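Local coordinates for protein pyruvate kinase (Pseudomonas aeruginosa, PDB 6QXL) that probably catalyses the last step of glycolysis, transferring the phosphoryl group of phosphoenolpyruvate to ADP to give pyruvate and ATP, and binds magnesium and glucose-6-phosphate, at residues R93-H98 against A141-C146; A77-K82 against E106-D111; L25-I30 against A57-F62. All coordinates share one frame; numbering follows the deposited sequence.

Contact 1 (R93-H98 against A141-C146); sequences RFSTSH and ADELRC
The carboxylate of E143 lies between the guanidinium groups of R93 and R145, and the way these three flat groups are turned gives one face of the strand pair its character. Strands 93-95 and 143-146 run antiparallel in the sheet of the B domain, the small β domain that pyruvate kinases carry as an insertion in their (β/α)8 barrel. F94 and L144 are the hydrogen-bonded pair, with F94 N to L144 O at 3.0 Å and L144 N to F94 O at 2.9 Å.

On the face bearing E143, its CG stands between backbone N and carbonyl carbon (chi1 65°) and the chain beyond is extended. R93, bent at chi3, brings NH1 to the syn side of E143 OE2 at 3.0 Å. That oxygen lies close to the guanidinium plane, yet the guanidinium and carboxylate planes are 49° apart, and R93 makes one bond here instead of a flat two-pronged pair. R145 runs alongside R93 and grips E143 side-on: NE meets the anti lone pair of OE1 at 2.8 Å, while NH2 reaches the same oxygen from above the carboxylate plane. The other face is apolar. There C146 SG sits at the edge of the F94 ring, 5.0 Å from its centroid, with L125 and M134 packed nearby.

Where strand 91-95 ends and strand 143-148 has yet to begin, D142 takes over. Its carbonyl O accepts from both N and OG1 of T96, and its OD2 is met by S97 OG at 2.7 Å, while an ST turn from S95 OG to S97 N shapes the bend. R145 also pairs with E138, so two arginines and two glutamates share one network, which probably stabilises the charge of the buried E143.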
loop_
_atom_site.group_PDB
_atom_site.type_symbol
_atom_site.label_atom_id
_atom_site.label_comp_id
_atom_site.label_asym_id
_atom_site.label_seq_id
_atom_site.Cartn_x
_atom_site.Cartn_y
_atom_site.Cartn_z
ATOM N N ARG A 93 -11.199 -10.765 56.207
ATOM C CA ARG A 93 -12.286 -11.654 55.826
ATOM C C ARG A 93 -13.473 -10.902 55.267
ATOM O O ARG A 93 -13.827 -9.822 55.752
ATOM C CB ARG A 93 -12.762 -12.451 57.046
ATOM C CG ARG A 93 -11.803 -13.503 57.528
ATOM C CD ARG A 93 -12.380 -14.253 58.730
ATOM N NE ARG A 93 -12.598 -13.426 59.902
ATOM C CZ ARG A 93 -13.769 -13.282 60.570
ATOM N NH1 ARG A 93 -14.883 -13.843 60.145
ATOM N NH2 ARG A 93 -13.835 -12.528 61.643
ATOM N N PHE A 94 -14.098 -11.518 54.270
ATOM C CA PHE A 94 -15.349 -11.044 53.704
ATOM C C PHE A 94 -16.418 -12.089 54.056
ATOM O O PHE A 94 -16.278 -13.240 53.646
ATOM C CB PHE A 94 -15.222 -10.901 52.199
ATOM C CG PHE A 94 -14.131 -9.971 51.770
ATOM C CD1 PHE A 94 -14.333 -8.608 51.771
ATOM C CD2 PHE A 94 -12.888 -10.459 51.378
ATOM C CE1 PHE A 94 -13.328 -7.750 51.407
ATOM C CE2 PHE A 94 -11.877 -9.573 51.019
ATOM C CZ PHE A 94 -12.115 -8.219 51.032
ATOM N N SER A 95 -17.456 -11.684 54.810
ATOM C CA SER A 95 -18.399 -12.658 55.343
ATOM C C SER A 95 -19.833 -12.276 55.072
ATOM O O SER A 95 -20.284 -11.136 55.429
ATOM C CB SER A 95 -18.222 -12.860 56.871
ATOM O OG SER A 95 -19.126 -13.841 57.366
ATOM N N THR A 96 -20.604 -13.219 54.567
ATOM C CA THR A 96 -22.033 -13.025 54.378
ATOM C C THR A 96 -22.796 -13.099 55.670
ATOM O O THR A 96 -23.911 -12.601 55.755
ATOM C CB THR A 96 -22.613 -14.079 53.405
ATOM O OG1 THR A 96 -22.370 -15.358 53.925
ATOM C CG2 THR A 96 -21.977 -13.932 52.000
ATOM N N SER A 97 -22.227 -13.672 56.707
ATOM C CA SER A 97 -22.894 -13.770 58.013
ATOM C C SER A 97 -22.447 -12.664 58.996
ATOM O O SER A 97 -22.984 -12.518 60.081
ATOM C CB SER A 97 -22.711 -15.204 58.586
ATOM O OG SER A 97 -21.400 -15.484 58.820
ATOM N N HIS A 98 -21.439 -11.862 58.668
ATOM C CA HIS A 98 -21.108 -10.666 59.383
ATOM C C HIS A 98 -22.066 -9.507 59.191
ATOM O O HIS A 98 -22.502 -9.221 58.086
ATOM C CB HIS A 98 -19.685 -10.231 59.138
ATOM C CG HIS A 98 -19.162 -9.344 60.242
ATOM N ND1 HIS A 98 -18.557 -9.878 61.366
ATOM C CD2 HIS A 98 -19.101 -7.999 60.370
ATOM C CE1 HIS A 98 -18.148 -8.902 62.144
ATOM N NE2 HIS A 98 -18.454 -7.758 61.564
ATOM N N ALA A 141 -18.184 -21.836 53.651
ATOM C CA ALA A 141 -19.497 -21.662 53.024
ATOM C C ALA A 141 -19.975 -20.204 53.030
ATOM O O ALA A 141 -20.707 -19.783 52.167
ATOM C CB ALA A 141 -20.529 -22.539 53.709
ATOM N N ASP A 142 -19.556 -19.421 54.023
ATOM C CA ASP A 142 -20.056 -18.090 54.245
ATOM C C ASP A 142 -18.984 -16.973 54.201
ATOM O O ASP A 142 -19.319 -15.829 54.503
ATOM C CB ASP A 142 -20.785 -18.057 55.572
ATOM C CG ASP A 142 -19.847 -18.232 56.782
ATOM O OD1 ASP A 142 -18.800 -18.906 56.658
ATOM O OD2 ASP A 142 -20.135 -17.658 57.871
ATOM N N GLU A 143 -17.727 -17.286 53.878
ATOM C CA GLU A 143 -16.718 -16.270 53.932
ATOM C C GLU A 143 -15.480 -16.607 53.148
ATOM O O GLU A 143 -15.195 -17.796 52.893
ATOM C CB GLU A 143 -16.300 -15.929 55.390
ATOM C CG GLU A 143 -15.630 -16.974 56.185
ATOM C CD GLU A 143 -15.368 -16.558 57.628
ATOM O OE1 GLU A 143 -14.369 -17.041 58.264
ATOM O OE2 GLU A 143 -16.066 -15.720 58.180
ATOM N N LEU A 144 -14.730 -15.561 52.785
ATOM C CA LEU A 144 -13.429 -15.708 52.170
ATOM C C LEU A 144 -12.393 -15.159 53.151
ATOM O O LEU A 144 -12.546 -14.043 53.674
ATOM C CB LEU A 144 -13.344 -14.935 50.879
ATOM C CG LEU A 144 -14.251 -15.367 49.721
ATOM C CD1 LEU A 144 -14.009 -14.455 48.516
ATOM C CD2 LEU A 144 -14.016 -16.802 49.226
ATOM N N ARG A 145 -11.350 -15.947 53.411
ATOM C CA ARG A 145 -10.294 -15.561 54.328
ATOM C C ARG A 145 -9.057 -15.230 53.525
ATOM O O ARG A 145 -8.529 -16.092 52.807
ATOM C CB ARG A 145 -9.980 -16.695 55.283
ATOM C CG ARG A 145 -11.118 -16.994 56.237
ATOM C CD ARG A 145 -10.960 -18.332 56.917
ATOM N NE ARG A 145 -12.253 -18.760 57.461
ATOM C CZ ARG A 145 -12.638 -19.999 57.706
ATOM N NH1 ARG A 145 -11.733 -20.981 57.592
ATOM N NH2 ARG A 145 -13.832 -20.220 58.201
ATOM N N CYS A 146 -8.589 -13.986 53.654
ATOM C CA CYS A 146 -7.604 -13.446 52.739
ATOM C C CYS A 146 -6.365 -12.903 53.429
ATOM O O CYS A 146 -6.361 -12.621 54.638
ATOM C CB CYS A 146 -8.240 -12.333 51.907
ATOM S SG CYS A 146 -9.778 -12.805 51.065
#

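Contact 2 (A77-K82 against E106-D111); sequences AKFANK and EVVGID
V108 and G109 receive the chain at A77-F79 on the outermost strand of the B-domain sheet, and the example illustrates how a loop, not a further strand, can pack against an outermost strand. Strand 107-109 bonds through its backbone to strand 91-95, while A77-F79, in no regular strand, lie against its other side.

Taken in order, V107 turns its side chain away from this loop, toward R93 and H98. V108 turns the other way. Its CG2, anti to the backbone N, projects over one face of the F79 ring in a CH-pi contact, 4.2 Å from the ring centroid and 17° off the normal. The two side chains cross at about a right angle, the methyl group being displaced toward the ring's rim, and F79 CZ approaches V108 CB to 4.0 Å. The same CG2 also lies 3.8 Å from A77 O and equally far from K78 O, so it fills the angle between the ring and the loop backbone. F92 and F94 adjoin V108 from within the domain, which makes this a buried apolar patch.

At G109 the contact becomes polar. A water accepts from G109 N at 2.9 Å and donates to K78 O at 3.0 Å, bridging backbones that do not bond directly at that point. The carbonyl on the same residue takes A77 N at 2.9 Å, with the donor well above the carbonyl plane, 41° out of it. Beyond lies I110, whose side chain leads away to F94, L115 and V116; its backbone N lies 4.3 Å from A77 CB.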
loop_
_atom_site.group_PDB
_atom_site.type_symbol
_atom_site.label_atom_id
_atom_site.label_comp_id
_atom_site.label_asym_id
_atom_site.label_seq_id
_atom_site.Cartn_x
_atom_site.Cartn_y
_atom_site.Cartn_z
ATOM N N ALA A 77 -19.838 -4.077 52.675
ATOM C CA ALA A 77 -20.770 -3.418 53.606
ATOM C C ALA A 77 -20.092 -2.261 54.385
ATOM O O ALA A 77 -19.027 -1.796 53.999
ATOM C CB ALA A 77 -21.391 -4.452 54.537
ATOM N N LYS A 78 -20.695 -1.810 55.474
ATOM C CA LYS A 78 -20.128 -0.722 56.273
ATOM C C LYS A 78 -19.194 -1.222 57.372
ATOM O O LYS A 78 -19.251 -2.375 57.792
ATOM C CB LYS A 78 -21.248 0.143 56.886
ATOM C CG LYS A 78 -22.223 0.682 55.890
ATOM C CD LYS A 78 -23.292 1.492 56.548
ATOM C CE LYS A 78 -24.063 2.269 55.555
ATOM N NZ LYS A 78 -25.343 2.789 56.123
ATOM N N PHE A 79 -18.422 -0.292 57.906
ATOM C CA PHE A 79 -17.495 -0.498 59.006
ATOM C C PHE A 79 -18.009 0.250 60.220
ATOM O O PHE A 79 -18.779 1.157 60.080
ATOM C CB PHE A 79 -16.142 0.039 58.673
ATOM C CG PHE A 79 -15.353 -0.809 57.752
ATOM C CD1 PHE A 79 -15.428 -0.626 56.402
ATOM C CD2 PHE A 79 -14.496 -1.736 58.235
ATOM C CE1 PHE A 79 -14.686 -1.379 55.556
ATOM C CE2 PHE A 79 -13.739 -2.490 57.392
ATOM C CZ PHE A 79 -13.837 -2.318 56.050
ATOM N N ALA A 80 -17.637 -0.176 61.418
ATOM C CA ALA A 80 -18.102 0.461 62.651
ATOM C C ALA A 80 -17.653 1.890 62.839
ATOM O O ALA A 80 -18.406 2.740 63.222
ATOM C CB ALA A 80 -17.700 -0.362 63.839
ATOM N N ASN A 81 -16.394 2.115 62.562
ATOM C CA ASN A 81 -15.755 3.407 62.582
ATOM C C ASN A 81 -15.571 3.467 61.116
ATOM O O ASN A 81 -14.760 2.754 60.624
ATOM C CB ASN A 81 -14.420 3.314 63.267
ATOM C CG ASN A 81 -14.527 2.718 64.633
ATOM O OD1 ASN A 81 -15.359 3.112 65.409
ATOM N ND2 ASN A 81 -13.697 1.750 64.922
ATOM N N LYS A 82 -15.980 4.490 60.431
ATOM C CA LYS A 82 -16.100 4.393 58.979
ATOM C C LYS A 82 -14.991 3.904 58.060
ATOM O O LYS A 82 -15.252 3.610 56.946
ATOM C CB LYS A 82 -16.631 5.709 58.470
ATOM C CG LYS A 82 -17.514 6.402 59.463
ATOM C CD LYS A 82 -18.068 7.694 58.911
ATOM C CE LYS A 82 -19.573 7.772 59.102
ATOM N NZ LYS A 82 -20.233 8.370 57.908
ATOM N N GLU A 106 -10.671 -6.720 61.031
ATOM C CA GLU A 106 -10.442 -8.099 60.636
ATOM C C GLU A 106 -11.479 -8.672 59.683
ATOM O O GLU A 106 -11.215 -9.674 58.993
ATOM C CB GLU A 106 -10.372 -8.996 61.853
ATOM C CG GLU A 106 -9.248 -8.664 62.825
ATOM C CD GLU A 106 -9.467 -9.293 64.196
ATOM O OE1 GLU A 106 -9.717 -10.515 64.167
ATOM O OE2 GLU A 106 -9.425 -8.591 65.270
ATOM N N VAL A 107 -12.671 -8.079 59.624
ATOM C CA VAL A 107 -13.735 -8.616 58.809
ATOM C C VAL A 107 -14.719 -7.527 58.442
ATOM O O VAL A 107 -14.952 -6.613 59.230
ATOM C CB VAL A 107 -14.473 -9.793 59.538
ATOM C CG1 VAL A 107 -15.087 -9.322 60.849
ATOM C CG2 VAL A 107 -15.535 -10.393 58.650
ATOM N N VAL A 108 -15.311 -7.661 57.258
ATOM C CA VAL A 108 -16.436 -6.832 56.840
ATOM C C VAL A 108 -17.475 -7.744 56.196
ATOM O O VAL A 108 -17.151 -8.813 55.671
ATOM C CB VAL A 108 -15.997 -5.709 55.864
ATOM C CG1 VAL A 108 -15.537 -6.282 54.509
ATOM C CG2 VAL A 108 -17.111 -4.682 55.650
ATOM N N GLY A 109 -18.719 -7.318 56.259
ATOM C CA GLY A 109 -19.799 -8.017 55.625
ATOM C C GLY A 109 -19.932 -7.733 54.158
ATOM O O GLY A 109 -19.304 -6.808 53.643
ATOM N N ILE A 110 -20.718 -8.548 53.470
ATOM C CA ILE A 110 -20.980 -8.336 52.056
ATOM C C ILE A 110 -22.366 -8.905 51.724
ATOM O O ILE A 110 -22.726 -10.049 52.154
ATOM C CB ILE A 110 -19.930 -9.051 51.233
ATOM C CG1 ILE A 110 -19.774 -10.480 51.796
ATOM C CG2 ILE A 110 -18.621 -8.368 51.062
ATOM C CD1 ILE A 110 -18.953 -11.475 51.014
ATOM N N ASP A 111 -23.139 -8.082 51.008
ATOM C CA ASP A 111 -24.523 -8.505 50.699
ATOM C C ASP A 111 -24.678 -9.342 49.421
ATOM O O ASP A 111 -25.699 -9.362 48.822
ATOM C CB ASP A 111 -25.425 -7.282 50.633
ATOM C CG ASP A 111 -26.888 -7.623 50.859
ATOM O OD1 ASP A 111 -27.239 -8.760 51.307
ATOM O OD2 ASP A 111 -27.696 -6.715 50.588
HETATM O O HOH W 1 -19.918 -5.261 57.978
#

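Contact 3 (L25-I30 against A57-F62); sequences LILAGI and AKHGRF
Two sharp bends in R61, at chi2 (-87°) and chi3 (-61°), fold its chain round to deliver NH2 to I30 O, and the first torsion of H59 (-63°), with CG beside its backbone N, swings the imidazole over to L27. These two side chains join the ends of helices 19-28 and 42-58, consecutive helices on the outside of the (β/α)8 barrel, just where each turns toward its next strand.

R61 NH2 donates to I30 O at 3.0 Å. The carbonyl oxygen lies near the guanidinium plane, but the nitrogen approaches from well above the carbonyl plane. G29 O is nearly as close to R61 NH2, at 3.1 Å, though its angle is too poor for a bond; that oxygen is taken by R4. Nearer the backbone, I26 CG2 comes to 4.5 Å from R61 CB.

H59 is sandwiched. On one face L27 CD2 makes a CH-pi contact, 3.8 Å from the ring centroid and nearest ND1 at 3.5 Å; on the opposite face lies CG of its neighbour K58. E23, from helix 19-28, accepts from H59 NE2 and also pairs with K58.

Both helices end in Schellman motifs, at G29 and at G60, each with positive phi; G60 N returns to A57 O at 3.1 Å. H59 and R61, either side of G60 in the chain, both point toward 25-30. Since R61 NH2 also forms a salt bridge with D31, one nitrogen serves a backbone carbonyl and a carboxylate in successive residues. The junction therefore combines charge with directed bonding: E23 would probably favour the protonated form of H59, while D31 balances the charge of R61.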
loop_
_atom_site.group_PDB
_atom_site.type_symbol
_atom_site.label_atom_id
_atom_site.label_comp_id
_atom_site.label_asym_id
_atom_site.label_seq_id
_atom_site.Cartn_x
_atom_site.Cartn_y
_atom_site.Cartn_z
ATOM N N LEU A 25 -17.876 25.130 33.614
ATOM C CA LEU A 25 -17.644 23.924 32.838
ATOM C C LEU A 25 -18.250 24.029 31.434
ATOM O O LEU A 25 -17.641 23.598 30.451
ATOM C CB LEU A 25 -18.216 22.685 33.547
ATOM C CG LEU A 25 -17.625 22.217 34.865
ATOM C CD1 LEU A 25 -18.438 21.032 35.391
ATOM C CD2 LEU A 25 -16.157 21.873 34.713
ATOM N N ILE A 26 -19.451 24.576 31.359
ATOM C CA ILE A 26 -20.119 24.830 30.081
ATOM C C ILE A 26 -19.251 25.755 29.235
ATOM O O ILE A 26 -19.014 25.483 28.053
ATOM C CB ILE A 26 -21.527 25.424 30.296
ATOM C CG1 ILE A 26 -22.340 24.423 31.192
ATOM C CG2 ILE A 26 -22.221 25.698 28.988
ATOM C CD1 ILE A 26 -22.578 23.074 30.802
ATOM N N LEU A 27 -18.766 26.825 29.836
ATOM C CA LEU A 27 -17.921 27.770 29.099
ATOM C C LEU A 27 -16.572 27.191 28.741
ATOM O O LEU A 27 -15.987 27.597 27.755
ATOM C CB LEU A 27 -17.728 29.073 29.878
ATOM C CG LEU A 27 -18.971 29.920 30.032
ATOM C CD1 LEU A 27 -18.780 30.865 31.234
ATOM C CD2 LEU A 27 -19.322 30.658 28.735
ATOM N N ALA A 28 -16.072 26.259 29.543
ATOM C CA ALA A 28 -14.782 25.641 29.257
ATOM C C ALA A 28 -14.872 24.637 28.107
ATOM O O ALA A 28 -13.844 24.241 27.549
ATOM C CB ALA A 28 -14.214 24.981 30.499
ATOM N N GLY A 29 -16.093 24.210 27.781
ATOM C CA GLY A 29 -16.348 23.443 26.586
ATOM C C GLY A 29 -16.871 22.038 26.760
ATOM O O GLY A 29 -16.786 21.247 25.821
ATOM N N ILE A 30 -17.448 21.671 27.893
ATOM C CA ILE A 30 -17.937 20.302 27.993
ATOM C C ILE A 30 -19.006 20.043 26.938
ATOM O O ILE A 30 -19.810 20.907 26.635
ATOM C CB ILE A 30 -18.456 19.930 29.394
ATOM C CG1 ILE A 30 -19.696 20.707 29.802
ATOM C CG2 ILE A 30 -17.370 20.118 30.446
ATOM C CD1 ILE A 30 -20.547 19.905 30.773
ATOM N N ALA A 57 -28.137 26.318 27.193
ATOM C CA ALA A 57 -28.993 27.222 26.401
ATOM C C ALA A 57 -28.592 28.689 26.589
ATOM O O ALA A 57 -28.511 29.444 25.625
ATOM C CB ALA A 57 -30.449 27.022 26.746
ATOM N N LYS A 58 -28.292 29.076 27.821
ATOM C CA LYS A 58 -27.852 30.438 28.095
ATOM C C LYS A 58 -26.654 30.845 27.242
ATOM O O LYS A 58 -26.532 31.998 26.877
ATOM C CB LYS A 58 -27.543 30.616 29.580
ATOM C CG LYS A 58 -26.884 31.946 29.944
ATOM C CD LYS A 58 -26.795 32.169 31.441
ATOM C CE LYS A 58 -26.001 33.432 31.765
ATOM N NZ LYS A 58 -25.707 33.551 33.220
ATOM N N HIS A 59 -25.764 29.903 26.941
ATOM C CA HIS A 59 -24.558 30.201 26.165
ATOM C C HIS A 59 -24.544 29.592 24.774
ATOM O O HIS A 59 -23.491 29.499 24.159
ATOM C CB HIS A 59 -23.338 29.773 26.955
ATOM C CG HIS A 59 -23.174 30.526 28.235
ATOM N ND1 HIS A 59 -22.601 31.780 28.289
ATOM C CD2 HIS A 59 -23.553 30.224 29.499
ATOM C CE1 HIS A 59 -22.632 32.210 29.536
ATOM N NE2 HIS A 59 -23.165 31.268 30.294
ATOM N N GLY A 60 -25.706 29.207 24.253
ATOM C CA GLY A 60 -25.797 28.730 22.870
ATOM C C GLY A 60 -24.982 27.481 22.604
ATOM O O GLY A 60 -24.337 27.359 21.575
ATOM N N ARG A 61 -25.007 26.562 23.564
ATOM C CA ARG A 61 -24.268 25.327 23.499
ATOM C C ARG A 61 -25.246 24.170 23.602
ATOM O O ARG A 61 -26.356 24.292 24.138
ATOM C CB ARG A 61 -23.255 25.256 24.634
ATOM C CG ARG A 61 -22.120 26.265 24.526
ATOM C CD ARG A 61 -21.000 25.731 23.696
ATOM N NE ARG A 61 -20.428 24.524 24.260
ATOM C CZ ARG A 61 -19.577 23.714 23.623
ATOM N NH1 ARG A 61 -19.135 24.010 22.403
ATOM N NH2 ARG A 61 -19.097 22.628 24.254
ATOM N N PHE A 62 -24.805 23.031 23.091
ATOM C CA PHE A 62 -25.629 21.842 23.055
ATOM C C PHE A 62 -24.877 20.758 23.785
ATOM O O PHE A 62 -23.917 20.194 23.265
ATOM C CB PHE A 62 -25.947 21.473 21.608
ATOM C CG PHE A 62 -26.682 22.554 20.899
ATOM C CD1 PHE A 62 -25.973 23.601 20.296
ATOM C CD2 PHE A 62 -28.070 22.590 20.903
ATOM C CE1 PHE A 62 -26.635 24.640 19.674
ATOM C CE2 PHE A 62 -28.747 23.610 20.264
ATOM C CZ PHE A 62 -28.034 24.644 19.681
#

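In the fold
Contact 3 closes first along the chain: after helix 19-28, strand 32-36 and helix 42-58, the residues 57-62 return to 25-30, tying two consecutive outer helices of the (β/α)8 barrel. The chain then forms barrel strand 64-68 and leaves for the B domain. There contact 2 opens at 77-82 and contact 1 at 93-98; contact 2 closes at 106-111 before contact 1 does at 141-146, so the two loops cross. Strand 91-95 lies between strands 107-109 and 143-148; both contacts reach this one sheet, their centres about 11 Å apart. Contact 3 nests with neither, its centre about 49 Å from that of contact 1. The chain later rejoins the barrel with helix 174-185 and strand 190-193.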